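Local atomic coordinates of alpha-glucosidase (Bacteroides thetaiotaomicron, PDB entry 5XFM), a protein that hydrolyses beta-L-arabinopyranosides and alpha-galactosides, a bifunctional glycosidase of glycoside hydrolase family 97 that carries a calcium ion. Residues P38-S43 / T48-S53; V122-T127 / T144-P149; L28-Q33 / V113-S118; C197-G202 / V207-T212. The protein carries 1 engineered substitution. All coordinates share one frame; numbering follows the deposited sequence.

Contact 1: P38-S43 / T48-S53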
# COMPACT_ATOMS: atom_id res chain seq x y z
N PRO A 38 -10.38 -17.56 23.96
CA PRO A 38 -10.36 -18.21 22.65
C PRO A 38 -9.13 -17.79 21.86
O PRO A 38 -8.75 -16.62 21.89
CB PRO A 38 -11.64 -17.71 21.99
CG PRO A 38 -11.95 -16.43 22.68
CD PRO A 38 -11.53 -16.66 24.10
N CYS A 39 -8.51 -18.74 21.16
CA CYS A 39 -7.29 -18.43 20.45
C CYS A 39 -7.08 -19.31 19.23
O CYS A 39 -7.81 -20.27 19.02
CB CYS A 39 -6.09 -18.54 21.40
SG CYS A 39 -5.98 -20.12 22.28
N TYR A 40 -6.10 -18.95 18.41
CA TYR A 40 -5.71 -19.74 17.25
C TYR A 40 -4.20 -19.81 17.21
O TYR A 40 -3.52 -19.05 17.90
CB TYR A 40 -6.27 -19.13 15.96
CG TYR A 40 -5.61 -17.83 15.57
CD1 TYR A 40 -5.94 -16.65 16.22
CD2 TYR A 40 -4.65 -17.78 14.56
CE1 TYR A 40 -5.34 -15.45 15.88
CE2 TYR A 40 -4.05 -16.59 14.21
CZ TYR A 40 -4.40 -15.43 14.87
OH TYR A 40 -3.81 -14.24 14.54
N SER A 41 -3.65 -20.74 16.43
CA SER A 41 -2.21 -20.78 16.21
C SER A 41 -1.92 -21.15 14.76
O SER A 41 -2.76 -21.76 14.08
CB SER A 41 -1.53 -21.78 17.15
OG SER A 41 -1.89 -23.10 16.82
N VAL A 42 -0.75 -20.76 14.27
CA VAL A 42 -0.40 -20.97 12.87
C VAL A 42 0.96 -21.63 12.70
O VAL A 42 1.95 -21.21 13.31
CB VAL A 42 -0.41 -19.64 12.09
CG1 VAL A 42 0.07 -19.85 10.65
CG2 VAL A 42 -1.79 -19.02 12.12
N SER A 43 1.01 -22.66 11.87
CA SER A 43 2.25 -23.33 11.54
C SER A 43 2.48 -23.37 10.03
O SER A 43 1.52 -23.34 9.26
CB SER A 43 2.26 -24.74 12.13
OG SER A 43 1.60 -25.65 11.27
N THR A 48 6.26 -23.61 14.02
CA THR A 48 5.37 -22.62 14.61
C THR A 48 5.70 -21.24 14.06
O THR A 48 6.84 -20.77 14.16
CB THR A 48 5.48 -22.60 16.15
OG1 THR A 48 5.31 -23.93 16.67
CG2 THR A 48 4.43 -21.68 16.76
N MET A 49 4.69 -20.58 13.49
CA MET A 49 4.86 -19.25 12.92
C MET A 49 4.10 -18.23 13.76
O MET A 49 4.59 -17.13 14.02
CB MET A 49 4.38 -19.24 11.47
CG MET A 49 5.05 -20.29 10.61
SD MET A 49 6.82 -20.03 10.50
CE MET A 49 6.88 -18.67 9.33
N LEU A 50 2.90 -18.61 14.18
CA LEU A 50 2.20 -17.86 15.20
C LEU A 50 1.86 -18.80 16.33
O LEU A 50 1.31 -19.88 16.09
CB LEU A 50 0.91 -17.22 14.66
CG LEU A 50 0.99 -15.91 13.87
CD1 LEU A 50 1.38 -16.20 12.43
CD2 LEU A 50 -0.35 -15.19 13.93
N GLU A 51 2.22 -18.43 17.54
CA GLU A 51 1.77 -19.19 18.69
C GLU A 51 0.34 -18.81 19.02
O GLU A 51 -0.30 -18.04 18.30
CB GLU A 51 2.71 -19.00 19.88
CG GLU A 51 4.13 -19.44 19.56
CD GLU A 51 5.05 -19.37 20.74
OE1 GLU A 51 5.05 -18.34 21.43
OE2 GLU A 51 5.74 -20.38 21.00
N LYS A 52 -0.17 -19.37 20.11
CA LYS A 52 -1.55 -19.16 20.49
C LYS A 52 -1.87 -17.67 20.61
O LYS A 52 -1.36 -16.95 21.48
CB LYS A 52 -1.81 -19.90 21.79
CG LYS A 52 -1.79 -21.41 21.57
CD LYS A 52 -1.97 -22.17 22.85
CE LYS A 52 -3.29 -21.84 23.47
NZ LYS A 52 -3.86 -23.03 24.17
N SER A 53 -2.73 -17.21 19.70
CA SER A 53 -3.04 -15.80 19.51
C SER A 53 -4.51 -15.55 19.79
O SER A 53 -5.36 -16.29 19.32
CB SER A 53 -2.69 -15.36 18.09
OG SER A 53 -1.32 -15.58 17.79

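Contact 2: V122-T127 / T144-P149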
# COMPACT_ATOMS: atom_id res chain seq x y z
N VAL A 122 -3.70 -16.51 5.34
CA VAL A 122 -4.88 -16.69 6.17
C VAL A 122 -5.65 -15.38 6.20
O VAL A 122 -5.08 -14.33 6.48
CB VAL A 122 -4.51 -17.10 7.60
CG1 VAL A 122 -5.76 -17.14 8.47
CG2 VAL A 122 -3.79 -18.45 7.60
N ALA A 123 -6.94 -15.41 5.89
CA ALA A 123 -7.77 -14.23 6.07
C ALA A 123 -8.91 -14.59 7.00
O ALA A 123 -9.59 -15.57 6.76
CB ALA A 123 -8.31 -13.72 4.74
N PHE A 124 -9.12 -13.85 8.07
CA PHE A 124 -10.21 -14.26 8.95
C PHE A 124 -11.02 -13.08 9.45
O PHE A 124 -10.51 -11.98 9.58
CB PHE A 124 -9.70 -15.11 10.12
CG PHE A 124 -8.97 -14.34 11.19
CD1 PHE A 124 -7.61 -14.14 11.10
CD2 PHE A 124 -9.64 -13.87 12.31
CE1 PHE A 124 -6.93 -13.46 12.08
CE2 PHE A 124 -8.97 -13.18 13.29
CZ PHE A 124 -7.61 -12.98 13.18
N ARG A 125 -12.30 -13.32 9.70
CA ARG A 125 -13.16 -12.24 10.17
C ARG A 125 -14.24 -12.75 11.09
O ARG A 125 -14.49 -13.96 11.17
CB ARG A 125 -13.78 -11.48 9.00
CG ARG A 125 -14.82 -12.26 8.21
CD ARG A 125 -15.67 -11.34 7.35
NE ARG A 125 -16.53 -12.11 6.45
CZ ARG A 125 -17.21 -11.59 5.44
NH1 ARG A 125 -17.15 -10.29 5.17
NH2 ARG A 125 -17.96 -12.38 4.68
N TYR A 126 -14.87 -11.84 11.82
CA TYR A 126 -15.98 -12.19 12.68
C TYR A 126 -17.31 -11.86 12.00
O TYR A 126 -17.40 -10.90 11.24
CB TYR A 126 -15.89 -11.45 14.01
CG TYR A 126 -14.58 -11.59 14.73
CD1 TYR A 126 -13.58 -10.64 14.57
CD2 TYR A 126 -14.34 -12.65 15.59
CE1 TYR A 126 -12.37 -10.74 15.23
CE2 TYR A 126 -13.13 -12.77 16.26
CZ TYR A 126 -12.15 -11.81 16.07
OH TYR A 126 -10.94 -11.91 16.73
N THR A 127 -18.34 -12.64 12.29
CA THR A 127 -19.69 -12.29 11.88
C THR A 127 -20.58 -12.17 13.12
O THR A 127 -20.38 -12.88 14.11
CB THR A 127 -20.29 -13.31 10.89
OG1 THR A 127 -20.27 -14.63 11.46
CG2 THR A 127 -19.51 -13.31 9.58
N THR A 144 -8.68 -9.53 19.29
CA THR A 144 -7.92 -10.13 18.19
C THR A 144 -6.43 -9.84 18.28
O THR A 144 -6.02 -8.68 18.36
CB THR A 144 -8.44 -9.63 16.82
OG1 THR A 144 -9.86 -9.76 16.76
CG2 THR A 144 -7.79 -10.41 15.67
N GLY A 145 -5.62 -10.89 18.25
CA GLY A 145 -4.19 -10.73 18.45
C GLY A 145 -3.31 -11.60 17.58
O GLY A 145 -3.78 -12.46 16.84
N PHE A 146 -2.01 -11.33 17.66
CA PHE A 146 -0.98 -12.07 16.95
C PHE A 146 0.22 -12.26 17.89
O PHE A 146 0.88 -11.29 18.28
CB PHE A 146 -0.57 -11.33 15.68
CG PHE A 146 -1.74 -10.89 14.84
CD1 PHE A 146 -2.33 -9.65 15.06
CD2 PHE A 146 -2.26 -11.71 13.86
CE1 PHE A 146 -3.41 -9.25 14.30
CE2 PHE A 146 -3.35 -11.31 13.11
CZ PHE A 146 -3.92 -10.08 13.33
N ARG A 147 0.47 -13.51 18.28
CA ARG A 147 1.56 -13.85 19.18
C ARG A 147 2.64 -14.59 18.41
O ARG A 147 2.35 -15.48 17.62
CB ARG A 147 1.05 -14.69 20.35
CG ARG A 147 2.08 -14.91 21.43
CD ARG A 147 1.57 -15.81 22.55
NE ARG A 147 0.32 -15.37 23.16
CZ ARG A 147 0.25 -14.67 24.30
NH1 ARG A 147 1.37 -14.30 24.90
NH2 ARG A 147 -0.92 -14.32 24.82
N PHE A 148 3.90 -14.21 18.62
CA PHE A 148 5.00 -14.76 17.82
C PHE A 148 5.99 -15.58 18.63
O PHE A 148 6.11 -15.40 19.84
CB PHE A 148 5.73 -13.64 17.09
CG PHE A 148 4.88 -12.92 16.09
CD1 PHE A 148 4.77 -13.40 14.79
CD2 PHE A 148 4.18 -11.79 16.45
CE1 PHE A 148 3.98 -12.74 13.87
CE2 PHE A 148 3.39 -11.13 15.53
CZ PHE A 148 3.29 -11.61 14.24
N PRO A 149 6.70 -16.51 17.96
CA PRO A 149 7.79 -17.22 18.65
C PRO A 149 8.83 -16.26 19.19
O PRO A 149 9.12 -15.23 18.58
CB PRO A 149 8.37 -18.12 17.56
CG PRO A 149 7.26 -18.31 16.60
CD PRO A 149 6.47 -17.03 16.61

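Contact 3: L28-Q33 / V113-S118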
# COMPACT_ATOMS: atom_id res chain seq x y z
N LEU A 28 -3.69 -23.93 10.36
CA LEU A 28 -4.23 -23.07 11.40
C LEU A 28 -5.07 -23.90 12.36
O LEU A 28 -5.94 -24.66 11.93
CB LEU A 28 -5.08 -21.95 10.77
CG LEU A 28 -5.71 -20.92 11.72
CD1 LEU A 28 -5.69 -19.55 11.08
CD2 LEU A 28 -7.13 -21.29 12.12
N ALA A 29 -4.83 -23.76 13.65
CA ALA A 29 -5.55 -24.53 14.65
C ALA A 29 -6.36 -23.63 15.57
O ALA A 29 -5.92 -22.55 15.93
CB ALA A 29 -4.59 -25.38 15.45
N VAL A 30 -7.54 -24.10 15.96
CA VAL A 30 -8.44 -23.29 16.77
C VAL A 30 -8.65 -23.88 18.16
O VAL A 30 -8.92 -25.07 18.32
CB VAL A 30 -9.81 -23.11 16.07
CG1 VAL A 30 -10.73 -22.22 16.89
CG2 VAL A 30 -9.63 -22.52 14.69
N PHE A 31 -8.52 -23.02 19.17
CA PHE A 31 -8.66 -23.41 20.56
C PHE A 31 -9.73 -22.57 21.24
O PHE A 31 -9.48 -21.42 21.61
CB PHE A 31 -7.33 -23.24 21.32
CG PHE A 31 -6.15 -23.92 20.69
CD1 PHE A 31 -5.45 -23.32 19.66
CD2 PHE A 31 -5.72 -25.15 21.15
CE1 PHE A 31 -4.35 -23.95 19.09
CE2 PHE A 31 -4.62 -25.79 20.59
CZ PHE A 31 -3.94 -25.18 19.56
N VAL A 32 -10.91 -23.15 21.42
CA VAL A 32 -12.02 -22.44 22.05
C VAL A 32 -12.56 -23.16 23.28
O VAL A 32 -12.69 -22.57 24.35
CB VAL A 32 -13.18 -22.23 21.05
CG1 VAL A 32 -14.36 -21.54 21.73
CG2 VAL A 32 -12.69 -21.46 19.85
N GLN A 33 -12.87 -24.44 23.11
CA GLN A 33 -13.45 -25.25 24.17
C GLN A 33 -12.54 -25.31 25.40
O GLN A 33 -11.34 -25.57 25.28
CB GLN A 33 -13.75 -26.67 23.67
CG GLN A 33 -14.86 -26.79 22.62
CD GLN A 33 -16.18 -26.17 23.06
OE1 GLN A 33 -16.74 -25.33 22.37
NE2 GLN A 33 -16.66 -26.56 24.24
N VAL A 113 -16.78 -16.98 13.45
CA VAL A 113 -15.42 -16.67 12.99
C VAL A 113 -15.11 -17.48 11.73
O VAL A 113 -15.25 -18.69 11.71
CB VAL A 113 -14.34 -16.98 14.06
CG1 VAL A 113 -12.98 -16.45 13.63
CG2 VAL A 113 -14.73 -16.40 15.40
N ILE A 114 -14.69 -16.79 10.67
CA ILE A 114 -14.43 -17.44 9.39
C ILE A 114 -12.97 -17.32 8.99
O ILE A 114 -12.43 -16.21 8.93
CB ILE A 114 -15.29 -16.84 8.25
CG1 ILE A 114 -16.77 -17.07 8.51
CG2 ILE A 114 -14.90 -17.46 6.91
CD1 ILE A 114 -17.41 -16.03 9.37
N PHE A 115 -12.36 -18.46 8.70
CA PHE A 115 -10.98 -18.54 8.22
C PHE A 115 -10.92 -18.98 6.76
O PHE A 115 -11.52 -19.98 6.39
CB PHE A 115 -10.16 -19.53 9.06
CG PHE A 115 -10.16 -19.23 10.54
CD1 PHE A 115 -11.17 -19.70 11.36
CD2 PHE A 115 -9.12 -18.49 11.10
CE1 PHE A 115 -11.15 -19.44 12.72
CE2 PHE A 115 -9.10 -18.22 12.46
CZ PHE A 115 -10.12 -18.69 13.27
N ARG A 116 -10.23 -18.21 5.93
CA ARG A 116 -9.95 -18.63 4.56
C ARG A 116 -8.45 -18.80 4.40
O ARG A 116 -7.69 -17.84 4.51
CB ARG A 116 -10.49 -17.62 3.55
CG ARG A 116 -12.01 -17.59 3.51
CD ARG A 116 -12.54 -16.47 2.63
NE ARG A 116 -13.99 -16.47 2.63
CZ ARG A 116 -14.74 -15.53 2.06
NH1 ARG A 116 -14.17 -14.49 1.46
NH2 ARG A 116 -16.06 -15.61 2.11
N VAL A 117 -8.02 -20.03 4.16
CA VAL A 117 -6.61 -20.33 4.08
C VAL A 117 -6.21 -20.78 2.69
O VAL A 117 -6.59 -21.87 2.25
CB VAL A 117 -6.21 -21.41 5.11
CG1 VAL A 117 -4.70 -21.54 5.17
CG2 VAL A 117 -6.76 -21.06 6.48
N SER A 118 -5.46 -19.94 1.99
CA SER A 118 -4.84 -20.33 0.73
C SER A 118 -3.45 -20.88 1.05
O SER A 118 -3.13 -21.08 2.22
CB SER A 118 -4.78 -19.15 -0.25
OG SER A 118 -4.03 -18.06 0.27

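Contact 4: C197-G202 / V207-T212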
# COMPACT_ATOMS: atom_id res chain seq x y z
N CYS A 197 2.59 -5.18 8.75
CA CYS A 197 3.66 -5.40 9.71
C CYS A 197 4.42 -6.69 9.42
O CYS A 197 3.83 -7.76 9.40
CB CYS A 197 3.08 -5.44 11.12
SG CYS A 197 2.20 -3.94 11.57
N LEU A 198 5.73 -6.57 9.21
CA LEU A 198 6.54 -7.71 8.80
C LEU A 198 7.33 -8.29 9.97
O LEU A 198 7.94 -7.58 10.76
CB LEU A 198 7.51 -7.31 7.68
CG LEU A 198 8.37 -8.44 7.11
CD1 LEU A 198 7.51 -9.57 6.52
CD2 LEU A 198 9.35 -7.93 6.07
N PHE A 199 7.30 -9.61 10.08
CA PHE A 199 7.99 -10.33 11.14
C PHE A 199 8.86 -11.43 10.55
O PHE A 199 8.44 -12.15 9.65
CB PHE A 199 6.99 -10.93 12.12
CG PHE A 199 6.16 -9.92 12.85
CD1 PHE A 199 5.00 -9.41 12.28
CD2 PHE A 199 6.51 -9.50 14.12
CE1 PHE A 199 4.22 -8.49 12.95
CE2 PHE A 199 5.73 -8.58 14.80
CZ PHE A 199 4.58 -8.08 14.21
N ARG A 200 10.09 -11.52 11.05
CA ARG A 200 10.97 -12.62 10.70
C ARG A 200 10.98 -13.63 11.84
O ARG A 200 11.33 -13.30 12.98
CB ARG A 200 12.38 -12.11 10.40
CG ARG A 200 13.38 -13.23 10.11
CD ARG A 200 14.68 -12.69 9.55
NE ARG A 200 15.50 -12.01 10.55
CZ ARG A 200 16.31 -12.64 11.40
NH1 ARG A 200 16.38 -13.96 11.38
NH2 ARG A 200 17.03 -11.93 12.27
N ILE A 201 10.57 -14.85 11.51
CA ILE A 201 10.43 -15.92 12.50
C ILE A 201 11.74 -16.70 12.64
O ILE A 201 11.81 -17.89 12.34
CB ILE A 201 9.28 -16.87 12.13
CG1 ILE A 201 8.07 -16.07 11.62
CG2 ILE A 201 8.88 -17.73 13.32
CD1 ILE A 201 7.47 -15.13 12.66
N GLY A 202 12.79 -16.01 13.09
CA GLY A 202 14.10 -16.62 13.22
C GLY A 202 14.58 -17.12 11.87
O GLY A 202 14.78 -16.33 10.94
N VAL A 207 6.32 -13.69 8.33
CA VAL A 207 4.91 -13.40 8.53
C VAL A 207 4.58 -11.91 8.30
O VAL A 207 5.24 -11.05 8.85
CB VAL A 207 4.46 -13.79 9.95
CG1 VAL A 207 3.03 -13.31 10.20
CG2 VAL A 207 4.58 -15.30 10.16
N LEU A 208 3.59 -11.62 7.47
CA LEU A 208 3.09 -10.26 7.28
C LEU A 208 1.66 -10.12 7.78
O LEU A 208 0.75 -10.78 7.26
CB LEU A 208 3.17 -9.87 5.82
CG LEU A 208 2.74 -8.43 5.48
CD1 LEU A 208 3.80 -7.40 5.90
CD2 LEU A 208 2.39 -8.31 4.01
N VAL A 209 1.46 -9.27 8.77
CA VAL A 209 0.14 -9.03 9.35
C VAL A 209 -0.50 -7.76 8.78
O VAL A 209 0.13 -6.70 8.77
CB VAL A 209 0.23 -8.90 10.89
CG1 VAL A 209 -1.09 -8.45 11.49
CG2 VAL A 209 0.69 -10.23 11.50
N SER A 210 -1.72 -7.86 8.28
CA SER A 210 -2.42 -6.67 7.79
C SER A 210 -3.93 -6.81 7.93
O SER A 210 -4.41 -7.66 8.67
CB SER A 210 -2.05 -6.39 6.34
OG SER A 210 -2.31 -5.04 6.00
N GLU A 211 -4.67 -5.95 7.24
CA GLU A 211 -6.12 -6.08 7.21
C GLU A 211 -6.65 -5.57 5.89
O GLU A 211 -6.05 -4.68 5.27
CB GLU A 211 -6.76 -5.33 8.38
CG GLU A 211 -6.85 -3.83 8.17
CD GLU A 211 -7.55 -3.10 9.30
OE1 GLU A 211 -8.37 -3.73 10.00
OE2 GLU A 211 -7.25 -1.90 9.49
N THR A 212 -7.78 -6.11 5.45
CA THR A 212 -8.39 -5.66 4.20
C THR A 212 -9.91 -5.65 4.27
O THR A 212 -10.51 -6.27 5.16
CB THR A 212 -7.94 -6.54 3.02
OG1 THR A 212 -8.39 -5.95 1.79
CG2 THR A 212 -8.51 -7.94 3.16

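Contact 1: P38-S43 / T48-S53
Ser53 presses its CB onto one face of the Tyr40 ring, a CH-pi contact 3.9 Å from the centroid and 30° off the normal. At the far end of the ring Leu50 CD2 comes obliquely to within 3.6 Å of Tyr40 OH. Val42 and Leu50 then lie side by side and point the same way, CB against CB at 3.8 Å. On the other face of the sheet Lys52 bends at its third side-chain torsion (chi3 61°), which swings CE over to Cys39 SG at 3.4 Å. The strands close around these bumps with backbone bonds: Tyr40 and Ser53 exchange a pair, while Val42 O is gripped by two donors, Met49 N at 2.8 Å and Leu50 N at 2.9 Å. The phenol hydroxyl itself is hydrogen-bonded to Gly145 O on strand 136-147. A leucine in place of Tyr40 would probably leave Gly145 O without that partner and Ser53 CB with no ring to rest on. Within 48-53, Ser53 OG bonds back to Glu51 O at 2.7 Å and also bonds Arg147 N. With Met49 and Leu50 both facing Val42, the arrangement is a classic beta bulge in an antiparallel hairpin.

Contact 2: V122-T127 / T144-P149
The Phe124 ring offers its edge to the other segment: Thr144 CG2 sits close to the ring plane, 3.6 Å from CZ, and Phe146 CE2 approaches the same rim at 4.3 Å from CE1. The Tyr126 ring also works through its edge, with Thr144 OG1 near its plane. This is face-to-face packing between two antiparallel sheets of a beta-sandwich, consistent with the galactose-mutarotase-like clan of the N-terminal region; strand 121-128 supplies Phe124 and Tyr126, strand 136-147 Thr144 and Phe146. Thr144 reaches in from the opposite direction and forks between the two rings. Its CG2 stands anti to the backbone N and goes to Phe124, while OG1, anti to the carbonyl carbon (chi1 -50°), goes to Tyr126. Elsewhere the Phe124 ring meets that of Tyr40, their planes at about 55°, and Tyr126 packs on Leu55 and Met57. Both hydroxyls have second partners, Gly56 N for Tyr126 and Glu142 OE1 for Thr144. A phenylalanine in place of Tyr126 would probably leave Gly56 N without its acceptor and Thr144 OG1 with Glu142 but no phenol partner. Tyr126 OH and Thr144 OG1 share a hydrogen bond in which either could be the donor, though their modelled 2.4 Å separation is doubtfully short.

Contact 3: L28-Q33 / V113-S118
Leu28 reaches Phe115 because its CG stands anti to the backbone N (chi1 -179°), which carries CG out from strand 26-31; chi2 then sets the two methyls against the ring. Phe115 answers with CG anti to the carbonyl carbon (chi1 -56°), and the two side chains cross at about a right angle. Leu28 CD2 lies over one face of the ring, a CH-pi contact 3.8 Å from the centroid and 21° off the normal. It is set toward the rim and comes within 3.6 Å of Phe115 CD2. The second methyl joins it at the same corner, with Leu28 CD1 also 3.6 Å from Phe115 CD2, so both methyls converge on one ring carbon. Val30, the next residue on the same side of its strand, touches farther round the ring: its CG2 comes obliquely to 4.0 Å from Phe115 CE1. No hydrogen bond links the two segments, and the join is wholly apolar and buried. Strands 26-31 and 110-117 belong to different antiparallel sheets, and their side chains meet in the layer between them. Leu28 also packs on Tyr40 of strand 39-44, its neighbour within one sheet, and on Val122 of strand 121-128, which runs beside strand 110-117 in the other.

Contact 4: C197-G202 / V207-T212
Cys197 and Val209 hold each other through two backbone hydrogen bonds. Cys197 N reaches Val209 O, and Val209 N returns to Cys197 O, each at 2.9 Å. Two residues on, Phe199 and Val207 repeat the exchange: Phe199 N meets Val207 O at 2.8 Å and Val207 N gives the straighter bond to Phe199 O, with 171° at the hydrogen. Between these hydrogen-bonded pairs sits the non-hydrogen-bonded pair of Leu198 and Leu208, where Leu208 CA makes a CA-H...O contact to Cys197 O. The pattern is that of an antiparallel beta hairpin, strands 197-200 and 206-212, in one of the two antiparallel sheets of the N-terminal region; strand 153-156 flanks it on one side and strand 256-266 on the other.

Side-chain packing falls on both faces. On the face of Phe199 and Val207, the Phe199 ring has Val207 O at its edge, in plane, and its CE1 meets Val209 CG2 obliquely at 4.2 Å. This ring also stacks on Phe148 and takes an edge-to-face contact with Tyr232. Ile201, at the centre of an inverse gamma turn, crosses obliquely over Val207, with CD1 3.8 Å from Val207 CG2. On the other face Leu208 CD1, brought round by a chi2 of 75°, lies 4.1 Å from Leu198 CB and 3.5 Å from Cys197 O.

At the turn end Arg200 NH1 bonds to Gly202 O, approaching from above the carbonyl plane, while its NE pairs with Asp180 in a salt bridge; farther along 207-212, Glu211 forms salt bridges with Arg261 and Arg439.

All four contacts lie in the N-terminal region of the chain, on the same side of its centre. Contact 1 is nested within the long loop closed by contact 3; contacts 2 and 4 follow in series. Contact 1 joins neighbouring strands of one antiparallel sheet, contact 4 neighbouring strands of the other, and contacts 2 and 3 bridge the space between the two sheets. The centres of contacts 1 and 2 are about 8 Å apart and those of 2 and 3 about 9 Å, whereas contacts 3 and 4, about 18 Å apart, do not touch. Phe148 and Met49 carry the packing on toward contact 4, consistent with one continuous core between the sheets.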